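Local atomic coordinates of GDSL-like protein (PDB entry 7BXD), a protein that probably hydrolyses ester bonds of acyl substrates, as a bacterial member of the GDSL-like lipase and acylhydrolase family with an SGNH-hydrolase fold. Residues V148-C153 with I195-Q200; E126-V131 with V180-E185; W40-C45 with G218-P223; T30-G35 with E68-K73. One frame throughout, in Å; residues are numbered along the deposited sequence.

Contact 1. Residues V148-C153 with I195-Q200; sequences VFMTPC and IDLYAQ
Met150 and Ile195 form a parallel beta bridge that adds the short strand 194-195 to strand 146-150 as an outermost strand of the central sheet, whose 2-1-3-4-5 order is that of the flavodoxin-like SGNH-hydrolase fold. Two backbone hydrogen bonds make the join. Ile195 N donates to Phe149 O at 2.9 Å, and Thr151 N donates in turn to Ile195 O at 3.2 Å. The same Ile195 carbonyl also receives a CA-H...O contact from Met150.

Past the bridge, side-chain polar bonds take over. Thr151 OG1 sits between its backbone N and carbonyl carbon (chi1 55°), where it can face the start of helix 197-200. Thr151 OG1 donates to Asp196 OD1 at 2.7 Å and accepts from Tyr198 N at 2.9 Å, the latter bond fairly straight (159° at the hydrogen). Asp196 is the N-cap: its OD1 also accepts from Ala199 N, which arrives from the carboxylate face opposite to the threonine. Two donors thus grip one oxygen and tie the first helical turn to the strand end.

Apolar contacts fill the face carrying Met150 and Ile195, which is covered by Ile233 and Leu237 of helix 223-240. The side chains of Met150 and Ile195 lie alongside each other, pointing the same way, with Met150 SD 3.9 Å from Ile195 CD1; Val148 CG1 meets that same methyl. A bend at chi3 (-62°) lets Met150 CE touch Leu197 CD1 at 3.8 Å. At the far end, Pro152 O lies in the plane of the Tyr198 ring, at its edge, 3.3 Å from Tyr198 CD1.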
loop_
_atom_site.group_PDB
_atom_site.type_symbol
_atom_site.label_atom_id
_atom_site.label_comp_id
_atom_site.label_asym_id
_atom_site.label_seq_id
_atom_site.Cartn_x
_atom_site.Cartn_y
_atom_site.Cartn_z
ATOM N N VAL A 148 -6.095 7.533 4.973
ATOM C CA VAL A 148 -4.797 7.982 4.476
ATOM C C VAL A 148 -4.342 6.940 3.462
ATOM O O VAL A 148 -4.345 5.735 3.763
ATOM C CB VAL A 148 -3.765 8.092 5.625
ATOM C CG1 VAL A 148 -2.411 8.520 5.106
ATOM C CG2 VAL A 148 -4.229 9.043 6.732
ATOM N N PHE A 149 -3.921 7.390 2.284
ATOM C CA PHE A 149 -3.325 6.486 1.304
ATOM C C PHE A 149 -1.808 6.616 1.386
ATOM O O PHE A 149 -1.271 7.698 1.638
ATOM C CB PHE A 149 -3.771 6.801 -0.135
ATOM C CG PHE A 149 -4.967 6.006 -0.583
ATOM C CD1 PHE A 149 -6.200 6.145 0.063
ATOM C CD2 PHE A 149 -4.853 5.088 -1.629
ATOM C CE1 PHE A 149 -7.292 5.387 -0.365
ATOM C CE2 PHE A 149 -5.967 4.355 -2.055
ATOM C CZ PHE A 149 -7.184 4.500 -1.423
ATOM N N MET A 150 -1.113 5.505 1.136
ATOM C CA MET A 150 0.341 5.508 0.997
ATOM C C MET A 150 0.684 5.000 -0.386
ATOM O O MET A 150 0.229 3.931 -0.796
ATOM C CB MET A 150 1.014 4.632 2.083
ATOM C CG MET A 150 0.493 4.975 3.472
ATOM S SD MET A 150 1.590 4.539 4.839
ATOM C CE MET A 150 1.664 2.754 4.627
ATOM N N THR A 151 1.457 5.775 -1.131
ATOM C CA THR A 151 1.816 5.361 -2.484
ATOM C C THR A 151 2.718 4.125 -2.434
ATOM O O THR A 151 3.475 3.940 -1.473
ATOM C CB THR A 151 2.496 6.507 -3.219
ATOM O OG1 THR A 151 3.607 6.929 -2.413
ATOM C CG2 THR A 151 1.553 7.681 -3.478
ATOM N N PRO A 152 2.643 3.268 -3.455
ATOM C CA PRO A 152 3.405 2.009 -3.424
ATOM C C PRO A 152 4.893 2.258 -3.506
ATOM O O PRO A 152 5.366 3.084 -4.306
ATOM C CB PRO A 152 2.907 1.264 -4.681
ATOM C CG PRO A 152 2.360 2.364 -5.597
ATOM C CD PRO A 152 1.748 3.356 -4.623
ATOM N N CYS A 153 5.660 1.517 -2.674
ATOM C CA CYS A 153 7.106 1.700 -2.679
ATOM C C CYS A 153 7.718 1.278 -4.014
ATOM O O CYS A 153 7.180 0.442 -4.753
ATOM C CB CYS A 153 7.751 0.890 -1.549
ATOM S SG CYS A 153 7.387 1.649 0.067
ATOM N N ILE A 195 0.675 9.718 2.281
ATOM C CA ILE A 195 2.083 9.564 2.666
ATOM C C ILE A 195 2.799 8.982 1.454
ATOM O O ILE A 195 2.493 7.863 1.026
ATOM C CB ILE A 195 2.237 8.637 3.890
ATOM C CG1 ILE A 195 1.431 9.163 5.080
ATOM C CG2 ILE A 195 3.739 8.455 4.220
ATOM C CD1 ILE A 195 1.262 8.183 6.210
ATOM N N ASP A 196 3.727 9.750 0.877
ATOM C CA ASP A 196 4.296 9.375 -0.426
ATOM C C ASP A 196 5.524 8.493 -0.206
ATOM O O ASP A 196 6.681 8.935 -0.324
ATOM C CB ASP A 196 4.606 10.620 -1.250
ATOM C CG ASP A 196 4.891 10.297 -2.705
ATOM O OD1 ASP A 196 5.034 9.109 -3.087
ATOM O OD2 ASP A 196 5.016 11.269 -3.479
ATOM N N LEU A 197 5.269 7.215 0.127
ATOM C CA LEU A 197 6.352 6.242 0.301
ATOM C C LEU A 197 7.053 5.909 -1.012
ATOM O O LEU A 197 8.266 5.609 -0.993
ATOM C CB LEU A 197 5.837 4.945 0.941
ATOM C CG LEU A 197 5.312 5.089 2.372
ATOM C CD1 LEU A 197 4.834 3.710 2.865
ATOM C CD2 LEU A 197 6.342 5.711 3.331
ATOM N N TYR A 198 6.334 5.981 -2.136
ATOM C CA TYR A 198 6.994 5.852 -3.436
ATOM C C TYR A 198 8.196 6.783 -3.528
ATOM O O TYR A 198 9.293 6.375 -3.938
ATOM C CB TYR A 198 5.985 6.164 -4.539
ATOM C CG TYR A 198 6.590 6.155 -5.927
ATOM C CD1 TYR A 198 6.882 4.963 -6.606
ATOM C CD2 TYR A 198 6.854 7.368 -6.589
ATOM C CE1 TYR A 198 7.399 4.988 -7.907
ATOM C CE2 TYR A 198 7.353 7.397 -7.881
ATOM C CZ TYR A 198 7.648 6.210 -8.538
ATOM O OH TYR A 198 8.198 6.225 -9.800
ATOM N N ALA A 199 7.980 8.060 -3.171
ATOM C CA ALA A 199 9.034 9.062 -3.295
ATOM C C ALA A 199 9.942 9.140 -2.078
ATOM O O ALA A 199 11.090 9.586 -2.227
ATOM C CB ALA A 199 8.388 10.437 -3.518
ATOM N N GLN A 200 9.468 8.759 -0.869
ATOM C CA GLN A 200 10.176 9.159 0.352
ATOM C C GLN A 200 10.219 8.085 1.433
ATOM O O GLN A 200 10.386 8.411 2.613
ATOM C CB GLN A 200 9.575 10.421 0.943
ATOM C CG GLN A 200 9.716 11.635 0.038
ATOM C CD GLN A 200 9.520 12.938 0.772
ATOM O OE1 GLN A 200 9.567 12.990 2.003
ATOM N NE2 GLN A 200 9.244 13.995 0.024
#

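Contact 2. Residues E126-V131 with V180-E185; sequences EFYGAV and VRAMLE
Ala182 fits its methyl group between two rings, Phe127 and Tyr128, where helices 127-141 and 176-189 pack together on one side of the sheet of this alpha/beta/alpha fold. Their local axes come within 9.3 Å and cross at -38°, and the small alanine side chain lies at the place where the backbones are nearest.

The two rings start from consecutive residues but leave the helix differently. Phe127 has CG anti to its backbone N (chi1 -165°), and turns an edge to the alanine, with Phe127 CD2 3.9 Å from Ala182 CB. One face of this ring carries Val131 CG2 from the next turn of its own helix. Beyond the ring tip, Phe127 CZ meets the end of Met183 at CE, 4.2 Å away; the methionine is extended up to its sulfur and bent at the last torsion. Val131 and Met183 both continue onto Phe149 of strand 146-150, so this part of the interface faces the sheet.

Tyr128 instead has CG beside the backbone N and opposite the carbonyl carbon (chi1 -84°), which lays its ring across helix 176-189. Ala182 CB stands over the ring face in a CH-pi contact, 3.5 Å from the Tyr128 ring centroid and close to its normal. Glu185, extended beyond CG, comes to the ring edge, where Tyr128 OH donates to Glu185 OE1 at 2.6 Å from above the carboxylate plane.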
loop_
_atom_site.group_PDB
_atom_site.type_symbol
_atom_site.label_atom_id
_atom_site.label_comp_id
_atom_site.label_asym_id
_atom_site.label_seq_id
_atom_site.Cartn_x
_atom_site.Cartn_y
_atom_site.Cartn_z
ATOM N N GLU A 126 -10.195 -0.861 -13.800
ATOM C CA GLU A 126 -9.181 0.120 -14.161
ATOM C C GLU A 126 -8.593 0.686 -12.874
ATOM O O GLU A 126 -9.282 0.779 -11.859
ATOM C CB GLU A 126 -9.788 1.259 -14.987
ATOM C CG GLU A 126 -10.192 0.879 -16.396
ATOM C CD GLU A 126 -10.818 2.028 -17.177
ATOM O OE1 GLU A 126 -11.292 3.011 -16.570
ATOM O OE2 GLU A 126 -10.879 1.917 -18.438
ATOM N N PHE A 127 -7.314 1.075 -12.907
ATOM C CA PHE A 127 -6.700 1.570 -11.684
ATOM C C PHE A 127 -7.402 2.813 -11.159
ATOM O O PHE A 127 -7.680 2.914 -9.955
ATOM C CB PHE A 127 -5.223 1.844 -11.906
ATOM C CG PHE A 127 -4.470 2.007 -10.618
ATOM C CD1 PHE A 127 -4.254 0.912 -9.769
ATOM C CD2 PHE A 127 -3.949 3.252 -10.254
ATOM C CE1 PHE A 127 -3.560 1.067 -8.597
ATOM C CE2 PHE A 127 -3.249 3.381 -9.077
ATOM C CZ PHE A 127 -3.052 2.291 -8.251
ATOM N N TYR A 128 -7.650 3.800 -12.033
ATOM C CA TYR A 128 -8.362 5.006 -11.578
ATOM C C TYR A 128 -9.691 4.640 -10.943
ATOM O O TYR A 128 -10.087 5.226 -9.923
ATOM C CB TYR A 128 -8.601 6.003 -12.723
ATOM C CG TYR A 128 -7.460 6.950 -13.038
ATOM C CD1 TYR A 128 -7.290 8.128 -12.305
ATOM C CD2 TYR A 128 -6.599 6.720 -14.115
ATOM C CE1 TYR A 128 -6.310 9.046 -12.622
ATOM C CE2 TYR A 128 -5.598 7.628 -14.428
ATOM C CZ TYR A 128 -5.450 8.784 -13.677
ATOM O OH TYR A 128 -4.424 9.661 -13.989
ATOM N N GLY A 129 -10.442 3.737 -11.577
ATOM C CA GLY A 129 -11.759 3.395 -11.077
ATOM C C GLY A 129 -11.713 2.606 -9.791
ATOM O O GLY A 129 -12.599 2.755 -8.938
ATOM N N ALA A 130 -10.691 1.757 -9.615
ATOM C CA ALA A 130 -10.567 0.999 -8.384
ATOM C C ALA A 130 -10.214 1.897 -7.202
ATOM O O ALA A 130 -10.744 1.710 -6.089
ATOM C CB ALA A 130 -9.529 -0.105 -8.567
ATOM N N VAL A 131 -9.275 2.835 -7.392
ATOM C CA VAL A 131 -8.945 3.757 -6.310
ATOM C C VAL A 131 -10.181 4.571 -5.940
ATOM O O VAL A 131 -10.485 4.791 -4.761
ATOM C CB VAL A 131 -7.734 4.643 -6.658
ATOM C CG1 VAL A 131 -7.451 5.657 -5.523
ATOM C CG2 VAL A 131 -6.487 3.787 -6.901
ATOM N N VAL A 180 1.245 5.749 -9.678
ATOM C CA VAL A 180 1.347 6.673 -8.550
ATOM C C VAL A 180 0.599 7.968 -8.850
ATOM O O VAL A 180 -0.159 8.473 -8.015
ATOM C CB VAL A 180 2.823 6.920 -8.173
ATOM C CG1 VAL A 180 2.922 7.951 -7.086
ATOM C CG2 VAL A 180 3.493 5.586 -7.709
ATOM N N ARG A 181 0.801 8.529 -10.045
ATOM C CA ARG A 181 0.120 9.775 -10.403
ATOM C C ARG A 181 -1.375 9.580 -10.375
ATOM O O ARG A 181 -2.117 10.456 -9.909
ATOM C CB ARG A 181 0.585 10.219 -11.791
ATOM C CG ARG A 181 1.908 10.947 -11.788
ATOM C CD ARG A 181 2.146 11.716 -13.118
ATOM N NE ARG A 181 1.963 10.881 -14.309
ATOM C CZ ARG A 181 2.892 10.099 -14.849
ATOM N NH1 ARG A 181 4.110 10.041 -14.327
ATOM N NH2 ARG A 181 2.596 9.375 -15.924
ATOM N N ALA A 182 -1.854 8.450 -10.901
ATOM C CA ALA A 182 -3.304 8.202 -10.895
ATOM C C ALA A 182 -3.830 8.189 -9.455
ATOM O O ALA A 182 -4.878 8.780 -9.146
ATOM C CB ALA A 182 -3.598 6.876 -11.585
ATOM N N MET A 183 -3.127 7.489 -8.556
ATOM C CA MET A 183 -3.536 7.451 -7.156
ATOM C C MET A 183 -3.588 8.847 -6.574
ATOM O O MET A 183 -4.553 9.207 -5.889
ATOM C CB MET A 183 -2.550 6.590 -6.362
ATOM C CG MET A 183 -2.885 6.530 -4.864
ATOM S SD MET A 183 -1.779 5.446 -3.931
ATOM C CE MET A 183 -2.352 3.856 -4.461
ATOM N N LEU A 184 -2.551 9.652 -6.832
ATOM C CA LEU A 184 -2.537 11.013 -6.300
ATOM C C LEU A 184 -3.702 11.844 -6.836
ATOM O O LEU A 184 -4.273 12.679 -6.107
ATOM C CB LEU A 184 -1.199 11.704 -6.599
ATOM C CG LEU A 184 0.006 11.068 -5.894
ATOM C CD1 LEU A 184 1.285 11.726 -6.338
ATOM C CD2 LEU A 184 -0.108 11.136 -4.400
ATOM N N GLU A 185 -4.054 11.676 -8.114
ATOM C CA GLU A 185 -5.148 12.464 -8.691
ATOM C C GLU A 185 -6.495 12.071 -8.084
ATOM O O GLU A 185 -7.337 12.946 -7.825
ATOM C CB GLU A 185 -5.156 12.298 -10.201
ATOM C CG GLU A 185 -3.963 13.003 -10.856
ATOM C CD GLU A 185 -3.860 12.744 -12.337
ATOM O OE1 GLU A 185 -4.726 12.051 -12.908
ATOM O OE2 GLU A 185 -2.899 13.259 -12.957
#

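Contact 3. Residues W40-C45 with G218-P223; sequences WGDNGC and GLHYSP
The imidazole of His220 is sandwiched between Asp42 and Leu219. Over one face lies the Asp42 carboxylate, its plane only 16° from that of the ring, with Asp42 OD2 3.7 Å above the imidazole and displaced toward the rim. Leu219 CG covers the opposite face, also off-centre. The aspartate therefore stacks on the ring: its OD2 is 3.7 Å from His220 NE2, and the two are not hydrogen-bonded. The backbone of Gly44 approaches obliquely near ND1.

His220 ND1 has its polar partner outside both segments, in Asp217 OD2, and the histidine side chain also touches Ser37. This arrangement fits the Ser-His-Asp catalytic triad of SGNH hydrolases, in which the serine comes from the GDS motif and the other two from a DxxH motif near the C-terminus; here the assignment rests on family resemblance.

How Asp42 is held follows from its other oxygen. With CG anti to the backbone N (chi1 -171°), the carboxylate is carried over the His220 ring, and there Asp42 OD1 accepts from Gly44 N at 2.8 Å, closing an Asx turn. Asn43 begins another Asx turn, with its OD1 taking Cys45 N at 3.2 Å.

Backbone atoms extend the join beyond the ring. Asp42 O lies 3.2 Å from His220 CB and accepts a hydrogen bond from Tyr226 OH. Asn43 CA approaches Tyr221 O at 3.2 Å in a well-aligned CA-H...O contact (163° at the hydrogen).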
loop_
_atom_site.group_PDB
_atom_site.type_symbol
_atom_site.label_atom_id
_atom_site.label_comp_id
_atom_site.label_asym_id
_atom_site.label_seq_id
_atom_site.Cartn_x
_atom_site.Cartn_y
_atom_site.Cartn_z
ATOM N N TRP A 40 1.167 -7.463 4.548
ATOM C CA TRP A 40 1.130 -8.787 5.178
ATOM C C TRP A 40 2.434 -9.080 5.910
ATOM O O TRP A 40 2.423 -9.673 7.003
ATOM C CB TRP A 40 0.885 -9.862 4.121
ATOM C CG TRP A 40 0.698 -11.231 4.742
ATOM C CD1 TRP A 40 -0.447 -11.716 5.306
ATOM C CD2 TRP A 40 1.690 -12.273 4.878
ATOM N NE1 TRP A 40 -0.233 -12.990 5.788
ATOM C CE2 TRP A 40 1.070 -13.356 5.540
ATOM C CE3 TRP A 40 3.026 -12.389 4.489
ATOM C CZ2 TRP A 40 1.756 -14.536 5.846
ATOM C CZ3 TRP A 40 3.711 -13.567 4.766
ATOM C CH2 TRP A 40 3.074 -14.620 5.462
ATOM N N GLY A 41 3.569 -8.683 5.313
ATOM C CA GLY A 41 4.883 -8.929 5.889
ATOM C C GLY A 41 5.735 -9.945 5.160
ATOM O O GLY A 41 6.535 -10.627 5.796
ATOM N N ASP A 42 5.605 -10.036 3.827
ATOM C CA ASP A 42 6.429 -10.969 3.060
ATOM C C ASP A 42 7.875 -10.515 3.127
ATOM O O ASP A 42 8.182 -9.339 2.898
ATOM C CB ASP A 42 5.902 -10.960 1.620
ATOM C CG ASP A 42 6.499 -12.030 0.720
ATOM O OD1 ASP A 42 7.595 -12.553 0.982
ATOM O OD2 ASP A 42 5.824 -12.318 -0.301
ATOM N N ASN A 43 8.773 -11.456 3.444
ATOM C CA ASN A 43 10.200 -11.185 3.562
ATOM C C ASN A 43 10.963 -11.461 2.283
ATOM O O ASN A 43 12.185 -11.357 2.268
ATOM C CB ASN A 43 10.803 -12.016 4.702
ATOM C CG ASN A 43 10.678 -13.522 4.478
ATOM O OD1 ASN A 43 10.188 -13.982 3.441
ATOM N ND2 ASN A 43 11.077 -14.298 5.483
ATOM N N GLY A 44 10.281 -11.793 1.195
ATOM C CA GLY A 44 10.901 -11.975 -0.097
ATOM C C GLY A 44 10.608 -13.341 -0.644
ATOM O O GLY A 44 10.594 -13.524 -1.868
ATOM N N CYS A 45 10.341 -14.294 0.241
ATOM C CA CYS A 45 10.225 -15.691 -0.092
ATOM C C CYS A 45 8.784 -16.207 0.086
ATOM O O CYS A 45 8.554 -17.412 -0.038
ATOM C CB CYS A 45 11.245 -16.506 0.756
ATOM S SG CYS A 45 13.052 -15.953 0.830
ATOM N N GLY A 218 14.633 -6.983 -3.514
ATOM C CA GLY A 218 14.382 -5.751 -4.241
ATOM C C GLY A 218 12.929 -5.328 -4.307
ATOM O O GLY A 218 12.605 -4.404 -5.078
ATOM N N LEU A 219 12.057 -5.961 -3.514
ATOM C CA LEU A 219 10.618 -5.714 -3.603
ATOM C C LEU A 219 9.994 -5.774 -2.217
ATOM O O LEU A 219 9.302 -4.838 -1.786
ATOM C CB LEU A 219 9.984 -6.729 -4.552
ATOM C CG LEU A 219 8.452 -6.792 -4.605
ATOM C CD1 LEU A 219 7.884 -5.430 -5.032
ATOM C CD2 LEU A 219 8.016 -7.889 -5.574
ATOM N N HIS A 220 10.250 -6.865 -1.503
ATOM C CA HIS A 220 9.786 -7.050 -0.140
ATOM C C HIS A 220 10.828 -6.546 0.861
ATOM O O HIS A 220 11.842 -5.958 0.481
ATOM C CB HIS A 220 9.417 -8.525 0.036
ATOM C CG HIS A 220 8.382 -8.962 -0.952
ATOM N ND1 HIS A 220 8.681 -9.717 -2.069
ATOM C CD2 HIS A 220 7.067 -8.647 -1.056
ATOM C CE1 HIS A 220 7.584 -9.896 -2.784
ATOM N NE2 HIS A 220 6.590 -9.263 -2.190
ATOM N N TYR A 221 10.580 -6.770 2.145
ATOM C CA TYR A 221 11.394 -6.217 3.213
ATOM C C TYR A 221 11.797 -7.314 4.185
ATOM O O TYR A 221 11.009 -8.219 4.497
ATOM C CB TYR A 221 10.661 -5.053 3.967
ATOM C CG TYR A 221 10.346 -3.909 3.036
ATOM C CD1 TYR A 221 9.255 -3.983 2.156
ATOM C CD2 TYR A 221 11.194 -2.812 2.935
ATOM C CE1 TYR A 221 9.027 -2.990 1.201
ATOM C CE2 TYR A 221 10.960 -1.801 1.999
ATOM C CZ TYR A 221 9.884 -1.918 1.116
ATOM O OH TYR A 221 9.708 -0.950 0.142
ATOM N N SER A 222 13.028 -7.208 4.683
ATOM C CA SER A 222 13.456 -8.044 5.801
ATOM C C SER A 222 12.801 -7.551 7.091
ATOM O O SER A 222 12.211 -6.473 7.130
ATOM C CB SER A 222 14.967 -7.927 5.941
ATOM O OG SER A 222 15.267 -6.564 6.269
ATOM N N PRO A 223 12.933 -8.302 8.192
ATOM C CA PRO A 223 12.443 -7.767 9.474
ATOM C C PRO A 223 13.009 -6.372 9.766
ATOM O O PRO A 223 12.270 -5.469 10.185
ATOM C CB PRO A 223 12.881 -8.852 10.479
ATOM C CG PRO A 223 12.819 -10.127 9.660
ATOM C CD PRO A 223 13.349 -9.724 8.295
#

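Contact 4. Residues T30-G35 with E68-K73; sequences TICCFG and ENFGIK
Gly35 O accepts from two donors, Ile72 N across the contact at 3.1 Å and NH2 of Arg90. The neighbouring carbonyl is held similarly: Phe70 O takes Gly35 N, which stands above the carbonyl plane, and NH1 of Arg90. One guanidinium thus grips both strand ends.

Toward the start of the strands the ladder is regular and parallel. Glu68 N meets Ile31 O at 2.9 Å, almost straight (175° at the hydrogen), Cys33 N meets Glu68 O at 2.9 Å, and Phe70 N meets Cys33 O at 2.8 Å.

On the face bearing Cys32, Phe34, Glu68 and Phe70, Cys32 has SG anti to its backbone N (chi1 179°) and obliquely meets the Phe70 ring, 3.5 Å from Phe70 CD2. Thr30 CG2 lies 3.7 Å from Glu68 CD. On the other face Asn69 OD1 accepts from Gly71 N, closing an Asx turn, while its ND2 bonds to Thr39 O of helix 37-40.

Strand 66-71 is an outermost strand of the parallel sheet, and strand 30-35 lies between it and strand 100-104, with the backbone of Cys32 hydrogen-bonded to Val100 and Val102; helix 87-90 packs on Phe34 and Ile72.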
loop_
_atom_site.group_PDB
_atom_site.type_symbol
_atom_site.label_atom_id
_atom_site.label_comp_id
_atom_site.label_asym_id
_atom_site.label_seq_id
_atom_site.Cartn_x
_atom_site.Cartn_y
_atom_site.Cartn_z
ATOM N N THR A 30 -7.690 2.883 16.846
ATOM C CA THR A 30 -7.493 1.625 16.128
ATOM C C THR A 30 -7.224 1.955 14.661
ATOM O O THR A 30 -8.009 2.672 14.027
ATOM C CB THR A 30 -8.733 0.733 16.263
ATOM O OG1 THR A 30 -8.894 0.388 17.642
ATOM C CG2 THR A 30 -8.599 -0.570 15.463
ATOM N N ILE A 31 -6.129 1.411 14.127
ATOM C CA ILE A 31 -5.640 1.741 12.788
ATOM C C ILE A 31 -5.715 0.471 11.943
ATOM O O ILE A 31 -5.034 -0.519 12.248
ATOM C CB ILE A 31 -4.199 2.272 12.847
ATOM C CG1 ILE A 31 -4.124 3.495 13.792
ATOM C CG2 ILE A 31 -3.710 2.625 11.438
ATOM C CD1 ILE A 31 -2.712 4.032 14.000
ATOM N N CYS A 32 -6.524 0.500 10.885
ATOM C CA CYS A 32 -6.702 -0.645 9.998
ATOM C C CYS A 32 -5.801 -0.481 8.773
ATOM O O CYS A 32 -5.988 0.452 7.985
ATOM C CB CYS A 32 -8.172 -0.739 9.593
ATOM S SG CYS A 32 -8.506 -2.108 8.488
ATOM N N CYS A 33 -4.800 -1.373 8.636
ATOM C CA CYS A 33 -3.802 -1.304 7.567
ATOM C C CYS A 33 -4.196 -2.289 6.465
ATOM O O CYS A 33 -4.061 -3.516 6.634
ATOM C CB CYS A 33 -2.411 -1.602 8.142
ATOM S SG CYS A 33 -1.957 -0.418 9.438
ATOM N N PHE A 34 -4.675 -1.755 5.340
ATOM C CA PHE A 34 -5.218 -2.529 4.236
ATOM C C PHE A 34 -4.155 -2.494 3.130
ATOM O O PHE A 34 -3.806 -1.406 2.638
ATOM C CB PHE A 34 -6.508 -1.830 3.818
ATOM C CG PHE A 34 -7.365 -2.559 2.815
ATOM C CD1 PHE A 34 -7.433 -3.949 2.764
ATOM C CD2 PHE A 34 -8.185 -1.813 1.952
ATOM C CE1 PHE A 34 -8.300 -4.590 1.878
ATOM C CE2 PHE A 34 -9.066 -2.451 1.067
ATOM C CZ PHE A 34 -9.132 -3.839 1.031
ATOM N N GLY A 35 -3.597 -3.657 2.793
ATOM C CA GLY A 35 -2.466 -3.666 1.892
ATOM C C GLY A 35 -2.238 -4.995 1.200
ATOM O O GLY A 35 -3.093 -5.896 1.213
ATOM N N GLU A 68 -4.301 -3.108 13.192
ATOM C CA GLU A 68 -4.823 -4.322 12.586
ATOM C C GLU A 68 -4.210 -4.513 11.202
ATOM O O GLU A 68 -4.145 -3.574 10.399
ATOM C CB GLU A 68 -6.346 -4.230 12.426
ATOM C CG GLU A 68 -7.078 -3.851 13.705
ATOM C CD GLU A 68 -8.555 -3.680 13.515
ATOM O OE1 GLU A 68 -8.945 -3.088 12.488
ATOM O OE2 GLU A 68 -9.322 -4.112 14.419
ATOM N N ASN A 69 -3.800 -5.740 10.898
ATOM C CA ASN A 69 -3.143 -6.076 9.635
ATOM C C ASN A 69 -4.151 -6.756 8.706
ATOM O O ASN A 69 -4.532 -7.907 8.937
ATOM C CB ASN A 69 -1.953 -6.989 9.918
ATOM C CG ASN A 69 -1.112 -7.236 8.682
ATOM O OD1 ASN A 69 -1.636 -7.625 7.630
ATOM N ND2 ASN A 69 0.193 -7.025 8.790
ATOM N N PHE A 70 -4.540 -6.063 7.633
ATOM C CA PHE A 70 -5.341 -6.633 6.555
ATOM C C PHE A 70 -4.531 -6.590 5.255
ATOM O O PHE A 70 -4.961 -6.061 4.226
ATOM C CB PHE A 70 -6.702 -5.928 6.427
ATOM C CG PHE A 70 -7.650 -6.262 7.547
ATOM C CD1 PHE A 70 -8.502 -7.352 7.446
ATOM C CD2 PHE A 70 -7.669 -5.512 8.727
ATOM C CE1 PHE A 70 -9.379 -7.660 8.501
ATOM C CE2 PHE A 70 -8.554 -5.823 9.770
ATOM C CZ PHE A 70 -9.421 -6.885 9.634
ATOM N N GLY A 71 -3.327 -7.151 5.305
ATOM C CA GLY A 71 -2.518 -7.319 4.120
ATOM C C GLY A 71 -2.686 -8.720 3.556
ATOM O O GLY A 71 -2.750 -9.698 4.313
ATOM N N ILE A 72 -2.717 -8.826 2.218
ATOM C CA ILE A 72 -2.819 -10.097 1.494
ATOM C C ILE A 72 -1.790 -10.102 0.365
ATOM O O ILE A 72 -1.772 -9.197 -0.488
ATOM C CB ILE A 72 -4.245 -10.338 0.951
ATOM C CG1 ILE A 72 -5.213 -10.592 2.107
ATOM C CG2 ILE A 72 -4.294 -11.458 -0.102
ATOM C CD1 ILE A 72 -4.996 -11.929 2.870
ATOM N N LYS A 73 -0.927 -11.127 0.372
ATOM C CA LYS A 73 0.061 -11.292 -0.690
ATOM C C LYS A 73 -0.594 -11.416 -2.064
ATOM O O LYS A 73 -1.597 -12.110 -2.231
ATOM C CB LYS A 73 0.924 -12.514 -0.422
ATOM C CG LYS A 73 1.876 -12.324 0.763
ATOM C CD LYS A 73 2.762 -13.557 0.966
ATOM C CE LYS A 73 1.918 -14.726 1.321
ATOM N NZ LYS A 73 1.367 -14.682 2.643
#

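Contacts 1 and 4 lie in the same parallel sheet, one at each outermost strand, with centres about 15 Å apart and no direct touch. Contact 2 packs against contact 1: Met183 SD lies 3.9 Å from Phe149 CD2, and Val180 CG2 3.6 Å from Tyr198 CG. Contact 3 holds His220 of the probable active site and meets both sheet contacts. Tyr221 OH reaches Cys153 CB of contact 1 at 3.2 Å, whereas Trp40 and Asp42 meet Lys73 of contact 4, the tryptophan by a cation-pi interaction. Contacts 2 and 3 lie on opposite sides of the chain's centre, about 24 Å apart between their centres.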